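Local coordinates for protein NUDIX hydrolase (Alicyclobacillus acidocaldarius subsp. acidocaldarius, PDB 3QSJ) that probably hydrolyses phosphorus-containing anhydride bonds as a metal-dependent Nudix hydrolase, and binds calcium, at residues G134-F142 / A216-P224; A182-Q190 / I201-A209. All blocks are in the same frame, centred on the assembly; numbering follows the deposited sequence.

Overall arrangement
Following the chain from its N terminus, of the four segments the one on strand 137-143 comes first and supplies one side of contact 1. The chain then runs through strands 151-160 and 174-181 into helix 182-190, turns, and returns along helix 198-209, so that contact 2 closes a short loop with 10 residues between its segments. The end of helix 213-219 and the tail after it return to strand 137-143, closing contact 1 with 73 residues between its segments; the helix pair thus lies wholly within that larger loop, and the two do not cross. Their centres are about 16 Å apart, yet they touch: Ile222, in the conformer given, packs on Ala202 and Ala206, Leu220 on Leu207. Helix 198-209 therefore joins the sheet-and-tail seam to the helical hairpin.

Contact 1 (G134-F142 / A216-P224); sequences GLLRRIGRF and AMSTLSIGP
Arg137 reaches across from strand 137-142 to helical residues 216-219, its chain extended from CG to NE, with CG anti to the backbone N (chi1 177°). The strand, antiparallel to strand 151-160 in the mixed sheet of the Nudix fold, is covered here by the end of helix 213-219 and the C-terminal tail. The guanidinium lies over the backbone of Ser218 and Thr219, with Thr219 N 3.5 Å above the plane of the Arg137 group. Arg137 NE donates nearly in plane to a lone pair of Leu220 O at 2.9 Å (N-H...O 165°); the bond from Arg137 NH1 to Met217 O is more bent, at 131°, and meets the carbonyl from above its plane. Met217, present as selenomethionine, is bent at chi2 and chi3, bringing its CE to 3.9 Å from Arg137 CB. Farther along, Ile222 N donates almost straight to Ile139 O at 2.8 Å, beside the classic beta bulge that Ile139 and Gly140 form against Phe156 of strand 151-160. In the conformer given, Ile222 CG2 lies 3.5 Å from Phe142 CZ, at the edge of the ring. Two backbone carbonyls, Met217 O in the helix and Leu220 O in the loop after it, thus each take an N-H of the cationic group, which probably offsets their partial negative charge.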
loop_
_atom_site.group_PDB
_atom_site.type_symbol
_atom_site.label_atom_id
_atom_site.label_comp_id
_atom_site.label_asym_id
_atom_site.label_seq_id
_atom_site.Cartn_x
_atom_site.Cartn_y
_atom_site.Cartn_z
ATOM N N GLY A 134 13.566 2.493 4.347
ATOM C CA GLY A 134 14.244 1.270 4.738
ATOM C C GLY A 134 13.265 0.249 5.336
ATOM O O GLY A 134 13.586 -0.945 5.457
ATOM N N LEU A 135 12.103 0.725 5.776
ATOM C CA LEU A 135 11.026 -0.128 6.360
ATOM C C LEU A 135 10.152 -0.762 5.259
ATOM O O LEU A 135 9.310 -1.594 5.579
ATOM C CB LEU A 135 10.178 0.688 7.322
ATOM C CG LEU A 135 10.889 1.062 8.618
ATOM C CD1 LEU A 135 9.959 1.972 9.463
ATOM C CD2 LEU A 135 11.258 -0.187 9.424
ATOM N N LEU A 136 10.392 -0.434 3.992
ATOM C CA LEU A 136 9.622 -1.076 2.885
ATOM C C LEU A 136 10.492 -1.945 2.039
ATOM O O LEU A 136 11.681 -1.609 1.859
ATOM C CB LEU A 136 8.999 -0.012 1.939
ATOM C CG LEU A 136 7.590 0.463 2.374
ATOM C CD1 LEU A 136 7.619 1.169 3.799
ATOM C CD2 LEU A 136 7.148 1.537 1.380
ATOM N N ARG A 137 9.929 -3.043 1.554
ATOM C CA ARG A 137 10.611 -3.933 0.665
ATOM C C ARG A 137 9.895 -3.899 -0.691
ATOM O O ARG A 137 8.683 -4.128 -0.759
ATOM C CB ARG A 137 10.617 -5.361 1.249
ATOM C CG ARG A 137 11.245 -6.398 0.350
ATOM C CD ARG A 137 10.956 -7.842 0.829
ATOM N NE ARG A 137 11.648 -8.805 -0.032
ATOM C CZ ARG A 137 12.907 -9.202 0.139
ATOM N NH1 ARG A 137 13.628 -8.734 1.158
ATOM N NH2 ARG A 137 13.484 -10.035 -0.749
ATOM N N ARG A 138 10.630 -3.665 -1.781
ATOM C CA ARG A 138 10.040 -3.809 -3.113
ATOM C C ARG A 138 9.803 -5.298 -3.319
ATOM O O ARG A 138 10.752 -6.096 -3.211
ATOM C CB ARG A 138 10.988 -3.237 -4.190
ATOM C CG ARG A 138 10.484 -3.575 -5.547
ATOM C CD ARG A 138 11.244 -2.919 -6.695
ATOM N NE ARG A 138 10.937 -3.598 -7.954
ATOM C CZ ARG A 138 11.259 -3.099 -9.153
ATOM N NH1 ARG A 138 11.842 -1.895 -9.252
ATOM N NH2 ARG A 138 10.985 -3.780 -10.257
ATOM N N ILE A 139 8.523 -5.685 -3.633
ATOM C CA ILE A 139 8.232 -7.100 -3.868
ATOM C C ILE A 139 7.743 -7.410 -5.276
ATOM O O ILE A 139 7.582 -8.574 -5.630
ATOM C CB ILE A 139 7.277 -7.655 -2.806
ATOM C CG1 ILE A 139 5.933 -6.850 -2.836
ATOM C CG2 ILE A 139 7.964 -7.578 -1.436
ATOM C CD1 ILE A 139 4.836 -7.478 -1.897
ATOM N N GLY A 140 7.460 -6.386 -6.066
ATOM C CA GLY A 140 7.066 -6.699 -7.425
ATOM C C GLY A 140 6.781 -5.501 -8.280
ATOM O O GLY A 140 6.671 -4.379 -7.775
ATOM N N ARG A 141 6.596 -5.757 -9.582
ATOM C CA ARG A 141 6.179 -4.691 -10.490
ATOM C C ARG A 141 5.317 -5.362 -11.537
ATOM O O ARG A 141 5.702 -6.418 -12.070
ATOM C CB ARG A 141 7.387 -4.022 -11.134
ATOM C CG ARG A 141 7.030 -2.877 -12.070
ATOM C CD ARG A 141 8.306 -2.354 -12.748
ATOM N NE ARG A 141 7.959 -1.280 -13.693
ATOM C CZ ARG A 141 8.829 -0.495 -14.315
ATOM N NH1 ARG A 141 10.145 -0.705 -14.186
ATOM N NH2 ARG A 141 8.394 0.508 -15.090
ATOM N N PHE A 142 4.118 -4.813 -11.744
ATOM C CA PHE A 142 3.178 -5.444 -12.680
ATOM C C PHE A 142 2.574 -4.426 -13.595
ATOM O O PHE A 142 2.005 -3.422 -13.148
ATOM C CB PHE A 142 2.080 -6.194 -11.905
ATOM C CG PHE A 142 2.649 -7.367 -11.162
ATOM C CD1 PHE A 142 3.157 -8.466 -11.850
ATOM C CD2 PHE A 142 2.784 -7.332 -9.782
ATOM C CE1 PHE A 142 3.787 -9.504 -11.173
ATOM C CE2 PHE A 142 3.369 -8.406 -9.101
ATOM C CZ PHE A 142 3.861 -9.479 -9.811
ATOM N N ALA A 216 9.012 -12.859 5.477
ATOM C CA ALA A 216 8.514 -12.140 4.317
ATOM C C ALA A 216 9.365 -10.895 4.009
ATOM O O ALA A 216 9.661 -10.612 2.839
ATOM C CB ALA A 216 7.051 -11.732 4.541
HETATM N N MSE A 217 9.753 -10.125 5.053
HETATM C CA MSE A 217 10.522 -8.888 4.854
HETATM C C MSE A 217 11.941 -9.224 4.339
HETATM O O MSE A 217 12.582 -8.327 3.791
HETATM C CB MSE A 217 10.602 -8.068 6.163
HETATM C CG MSE A 217 9.292 -7.383 6.501
HETATM SE SE MSE A 217 8.770 -6.100 5.043
HETATM C CE MSE A 217 10.186 -4.906 5.137
ATOM N N SER A 218 12.392 -10.520 4.457
ATOM C CA SER A 218 13.670 -10.943 3.951
ATOM C C SER A 218 13.642 -11.612 2.578
ATOM O O SER A 218 14.698 -11.781 1.997
ATOM C CB SER A 218 14.277 -11.989 4.915
ATOM O OG SER A 218 14.973 -11.345 5.946
ATOM N N THR A 219 12.472 -12.104 2.095
ATOM C CA THR A 219 12.468 -12.986 0.940
ATOM C C THR A 219 11.336 -12.730 -0.022
ATOM O O THR A 219 11.408 -13.242 -1.155
ATOM C CB THR A 219 12.245 -14.470 1.397
ATOM O OG1 THR A 219 10.935 -14.600 1.996
ATOM C CG2 THR A 219 13.291 -15.006 2.321
ATOM N N LEU A 220 10.259 -12.062 0.421
ATOM C CA LEU A 220 9.119 -11.964 -0.489
ATOM C C LEU A 220 9.424 -11.359 -1.826
ATOM O O LEU A 220 10.041 -10.293 -1.934
ATOM C CB LEU A 220 7.891 -11.289 0.142
ATOM C CG LEU A 220 6.556 -11.945 -0.233
ATOM C CD1 LEU A 220 6.363 -13.238 0.564
ATOM C CD2 LEU A 220 5.412 -10.964 0.070
ATOM N N SER A 221 8.902 -12.019 -2.850
ATOM C CA SER A 221 9.056 -11.522 -4.207
ATOM C C SER A 221 8.002 -12.153 -5.069
ATOM O O SER A 221 7.864 -13.397 -5.094
ATOM C CB SER A 221 10.430 -11.884 -4.761
ATOM O OG SER A 221 10.433 -11.750 -6.171
ATOM N N ILE A 222 7.288 -11.318 -5.821
ATOM C CA ILE A 222 6.278 -11.805 -6.751
ATOM C C ILE A 222 6.897 -11.773 -8.168
ATOM O O ILE A 222 7.246 -10.693 -8.667
ATOM C CB ILE A 222 4.954 -10.986 -6.669
ATOM C CG1 ILE A 222 4.661 -10.334 -5.285
ATOM C CG2 ILE A 222 3.782 -11.798 -7.198
ATOM C CD1 ILE A 222 4.494 -11.270 -4.028
ATOM N N GLY A 223 7.078 -12.948 -8.766
ATOM C CA GLY A 223 7.618 -13.085 -10.115
ATOM C C GLY A 223 6.417 -13.211 -11.030
ATOM O O GLY A 223 5.419 -13.801 -10.596
ATOM N N PRO A 224 6.435 -12.665 -12.282
ATOM C CA PRO A 224 5.215 -12.720 -13.124
ATOM C C PRO A 224 4.705 -14.105 -13.489
ATOM O O PRO A 224 3.706 -14.526 -12.909
ATOM C CB PRO A 224 5.558 -11.852 -14.341
ATOM C CG PRO A 224 6.717 -11.019 -13.910
ATOM C CD PRO A 224 7.496 -11.878 -12.941
HETATM O O HOH W 1 7.214 -8.577 -10.347
#

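Contact 2 (A182-Q190 / I201-A209); sequences ARDMLTRIQ and IAVLKALVA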
loop_
_atom_site.group_PDB
_atom_site.type_symbol
_atom_site.label_atom_id
_atom_site.label_comp_id
_atom_site.label_asym_id
_atom_site.label_seq_id
_atom_site.Cartn_x
_atom_site.Cartn_y
_atom_site.Cartn_z
ATOM N N ALA A 182 -4.230 -13.902 5.177
ATOM C CA ALA A 182 -4.054 -13.963 3.696
ATOM C C ALA A 182 -4.710 -15.226 3.094
ATOM O O ALA A 182 -5.301 -15.153 2.017
ATOM C CB ALA A 182 -2.567 -13.893 3.346
ATOM N N ARG A 183 -4.672 -16.366 3.827
ATOM C CA ARG A 183 -5.316 -17.640 3.411
ATOM C C ARG A 183 -6.846 -17.486 3.201
ATOM O O ARG A 183 -7.391 -17.978 2.187
ATOM C CB ARG A 183 -5.014 -18.716 4.468
ATOM C CG ARG A 183 -5.147 -20.149 3.972
ATOM C CD ARG A 183 -4.773 -21.140 5.069
ATOM N NE ARG A 183 -3.383 -20.987 5.518
ATOM C CZ ARG A 183 -2.356 -21.683 5.038
ATOM N NH1 ARG A 183 -1.132 -21.478 5.507
ATOM N NH2 ARG A 183 -2.545 -22.591 4.081
ATOM N N ASP A 184 -7.532 -16.842 4.180
ATOM C CA ASP A 184 -8.985 -16.572 4.198
ATOM C C ASP A 184 -9.376 -15.826 2.924
ATOM O O ASP A 184 -10.265 -16.253 2.193
ATOM C CB ASP A 184 -9.366 -15.659 5.402
ATOM C CG ASP A 184 -9.752 -16.301 6.730
ATOM O OD1 ASP A 184 -9.321 -17.447 6.985
ATOM O OD2 ASP A 184 -10.421 -15.607 7.557
HETATM N N MSE A 185 -8.686 -14.707 2.661
HETATM C CA MSE A 185 -8.953 -13.835 1.528
HETATM C C MSE A 185 -8.689 -14.535 0.201
HETATM O O MSE A 185 -9.513 -14.471 -0.712
HETATM C CB MSE A 185 -8.105 -12.576 1.633
HETATM C CG MSE A 185 -8.528 -11.534 0.643
HETATM SE SE MSE A 185 -10.446 -11.233 0.640
HETATM C CE MSE A 185 -10.639 -10.360 2.213
ATOM N N LEU A 186 -7.598 -15.266 0.132
ATOM C CA LEU A 186 -7.244 -16.039 -1.060
ATOM C C LEU A 186 -8.355 -17.018 -1.446
ATOM O O LEU A 186 -8.756 -17.055 -2.606
ATOM C CB LEU A 186 -5.907 -16.807 -0.857
ATOM C CG LEU A 186 -5.382 -17.569 -2.101
ATOM C CD1 LEU A 186 -5.280 -16.651 -3.345
ATOM C CD2 LEU A 186 -4.079 -18.234 -1.824
ATOM N N THR A 187 -8.865 -17.800 -0.467
ATOM C CA THR A 187 -9.900 -18.800 -0.679
ATOM C C THR A 187 -11.163 -18.123 -1.197
ATOM O O THR A 187 -11.762 -18.605 -2.166
ATOM C CB THR A 187 -10.070 -19.623 0.607
ATOM O OG1 THR A 187 -8.831 -20.304 0.846
ATOM C CG2 THR A 187 -11.217 -20.614 0.535
ATOM N N ARG A 188 -11.474 -16.925 -0.649
ATOM C CA ARG A 188 -12.651 -16.165 -1.052
ATOM C C ARG A 188 -12.561 -15.678 -2.478
ATOM O O ARG A 188 -13.580 -15.636 -3.151
ATOM C CB ARG A 188 -12.939 -15.032 -0.083
ATOM C CG ARG A 188 -13.364 -15.579 1.272
ATOM C CD ARG A 188 -14.014 -14.518 2.102
ATOM N NE ARG A 188 -15.327 -14.179 1.561
ATOM C CZ ARG A 188 -15.998 -13.082 1.876
ATOM N NH1 ARG A 188 -15.483 -12.201 2.730
ATOM N NH2 ARG A 188 -17.188 -12.849 1.339
ATOM N N ILE A 189 -11.346 -15.345 -2.950
ATOM C CA ILE A 189 -11.142 -14.934 -4.342
ATOM C C ILE A 189 -11.188 -16.157 -5.248
ATOM O O ILE A 189 -11.881 -16.117 -6.250
ATOM C CB ILE A 189 -9.819 -14.175 -4.473
ATOM C CG1 ILE A 189 -9.875 -12.896 -3.637
ATOM C CG2 ILE A 189 -9.493 -13.857 -5.935
ATOM C CD1 ILE A 189 -8.467 -12.277 -3.346
ATOM N N GLN A 190 -10.408 -17.205 -4.925
ATOM C CA GLN A 190 -10.343 -18.436 -5.727
ATOM C C GLN A 190 -11.718 -19.067 -5.928
ATOM O O GLN A 190 -11.976 -19.654 -6.982
ATOM C CB GLN A 190 -9.374 -19.449 -5.077
ATOM C CG GLN A 190 -7.928 -18.929 -4.972
ATOM C CD GLN A 190 -7.002 -19.931 -4.317
ATOM O OE1 GLN A 190 -5.874 -20.128 -4.749
ATOM N NE2 GLN A 190 -7.449 -20.588 -3.265
ATOM N N ILE A 201 -3.860 -11.547 -6.125
ATOM C CA ILE A 201 -3.891 -12.978 -5.856
ATOM C C ILE A 201 -2.436 -13.474 -5.635
ATOM O O ILE A 201 -2.163 -14.214 -4.696
ATOM C CB ILE A 201 -4.607 -13.724 -7.004
ATOM C CG1 ILE A 201 -6.054 -13.203 -7.153
ATOM C CG2 ILE A 201 -4.568 -15.239 -6.802
ATOM C CD1 ILE A 201 -6.858 -13.752 -8.468
ATOM N N ALA A 202 -1.526 -13.063 -6.514
ATOM C CA ALA A 202 -0.138 -13.534 -6.469
ATOM C C ALA A 202 0.538 -13.062 -5.159
ATOM O O ALA A 202 1.269 -13.842 -4.545
ATOM C CB ALA A 202 0.601 -13.076 -7.723
ATOM N N VAL A 203 0.176 -11.870 -4.634
ATOM C CA VAL A 203 0.720 -11.447 -3.328
ATOM C C VAL A 203 0.160 -12.324 -2.217
ATOM O O VAL A 203 0.912 -12.781 -1.361
ATOM C CB VAL A 203 0.432 -9.949 -3.012
ATOM C CG1 VAL A 203 0.805 -9.586 -1.541
ATOM C CG2 VAL A 203 1.180 -9.034 -3.998
ATOM N N LEU A 204 -1.164 -12.573 -2.224
ATOM C CA LEU A 204 -1.782 -13.427 -1.197
ATOM C C LEU A 204 -1.201 -14.828 -1.165
ATOM O O LEU A 204 -0.884 -15.328 -0.087
ATOM C CB LEU A 204 -3.288 -13.457 -1.347
ATOM C CG LEU A 204 -3.979 -12.107 -1.227
ATOM C CD1 LEU A 204 -5.386 -12.234 -1.776
ATOM C CD2 LEU A 204 -3.978 -11.566 0.256
ATOM N N LYS A 205 -0.967 -15.434 -2.336
ATOM C CA LYS A 205 -0.354 -16.767 -2.397
ATOM C C LYS A 205 1.072 -16.724 -1.819
ATOM O O LYS A 205 1.469 -17.671 -1.113
ATOM C CB LYS A 205 -0.271 -17.294 -3.841
ATOM C CG LYS A 205 -1.589 -17.623 -4.490
ATOM C CD LYS A 205 -1.336 -18.107 -5.936
ATOM C CE LYS A 205 -2.617 -18.444 -6.656
ATOM N NZ LYS A 205 -2.466 -18.337 -8.128
ATOM N N ALA A 206 1.833 -15.620 -2.093
ATOM C CA ALA A 206 3.222 -15.470 -1.592
ATOM C C ALA A 206 3.185 -15.393 -0.085
ATOM O O ALA A 206 3.976 -16.035 0.579
ATOM C CB ALA A 206 3.888 -14.211 -2.164
ATOM N N LEU A 207 2.257 -14.606 0.468
ATOM C CA LEU A 207 2.086 -14.485 1.929
ATOM C C LEU A 207 1.673 -15.828 2.584
ATOM O O LEU A 207 2.187 -16.187 3.652
ATOM C CB LEU A 207 1.012 -13.436 2.205
ATOM C CG LEU A 207 1.409 -11.974 1.908
ATOM C CD1 LEU A 207 0.239 -11.040 2.243
ATOM C CD2 LEU A 207 2.686 -11.579 2.666
ATOM N N VAL A 208 0.797 -16.598 1.925
ATOM C CA VAL A 208 0.379 -17.907 2.477
ATOM C C VAL A 208 1.560 -18.884 2.572
ATOM O O VAL A 208 1.630 -19.658 3.542
ATOM C CB VAL A 208 -0.834 -18.469 1.682
ATOM C CG1 VAL A 208 -1.153 -19.939 2.034
ATOM C CG2 VAL A 208 -2.067 -17.585 1.897
ATOM N N ALA A 209 2.479 -18.848 1.584
ATOM C CA ALA A 209 3.653 -19.739 1.536
ATOM C C ALA A 209 4.705 -19.337 2.554
ATOM O O ALA A 209 5.604 -20.105 2.846
ATOM C CB ALA A 209 4.268 -19.721 0.147
#
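Leu186 and Leu204 interlock as reciprocal knobs into holes in this antiparallel-leaning helix pair, whose axes approach to 8.9 Å at a signed crossing angle of -139°. Leu186, with CG anti to its own N (chi1 -175°), sends both methyls into the hole formed by Ile201, Leu204, Lys205 and Val208: Leu186 CD1 lies 3.8 Å from Ile201 CG2, and Leu186 CD2 lies 3.7 Å from Lys205 CG. Leu204 in turn sits among Ala182, Met185, Leu186 and Ile189. Packing is tight there, Leu204 CD1 and Ile189 CD1 making a snug methyl-methyl contact at 3.5 Å. This inner side continues onto the sheet, where Phe44 and Val26 meet Leu204. Shortening Leu186 to an alanine is likely to open a gap beside Ile201 CG2 and leave Lys205 CG without its apolar neighbour. No hydrogen bond joins the helices, and the outer side is looser: Gln190 OE1 comes no nearer to Lys205 CE than 4.1 Å, and both residues are exposed. At the other end, the small Ala182 lets the backbones draw close, its CB 3.8 Å from Leu207 CB. Exposed Arg183 bends at chi3 (-61°), bringing one guanidinium face over Val208, whose CG1 lies 3.6 Å from Arg183 NH2.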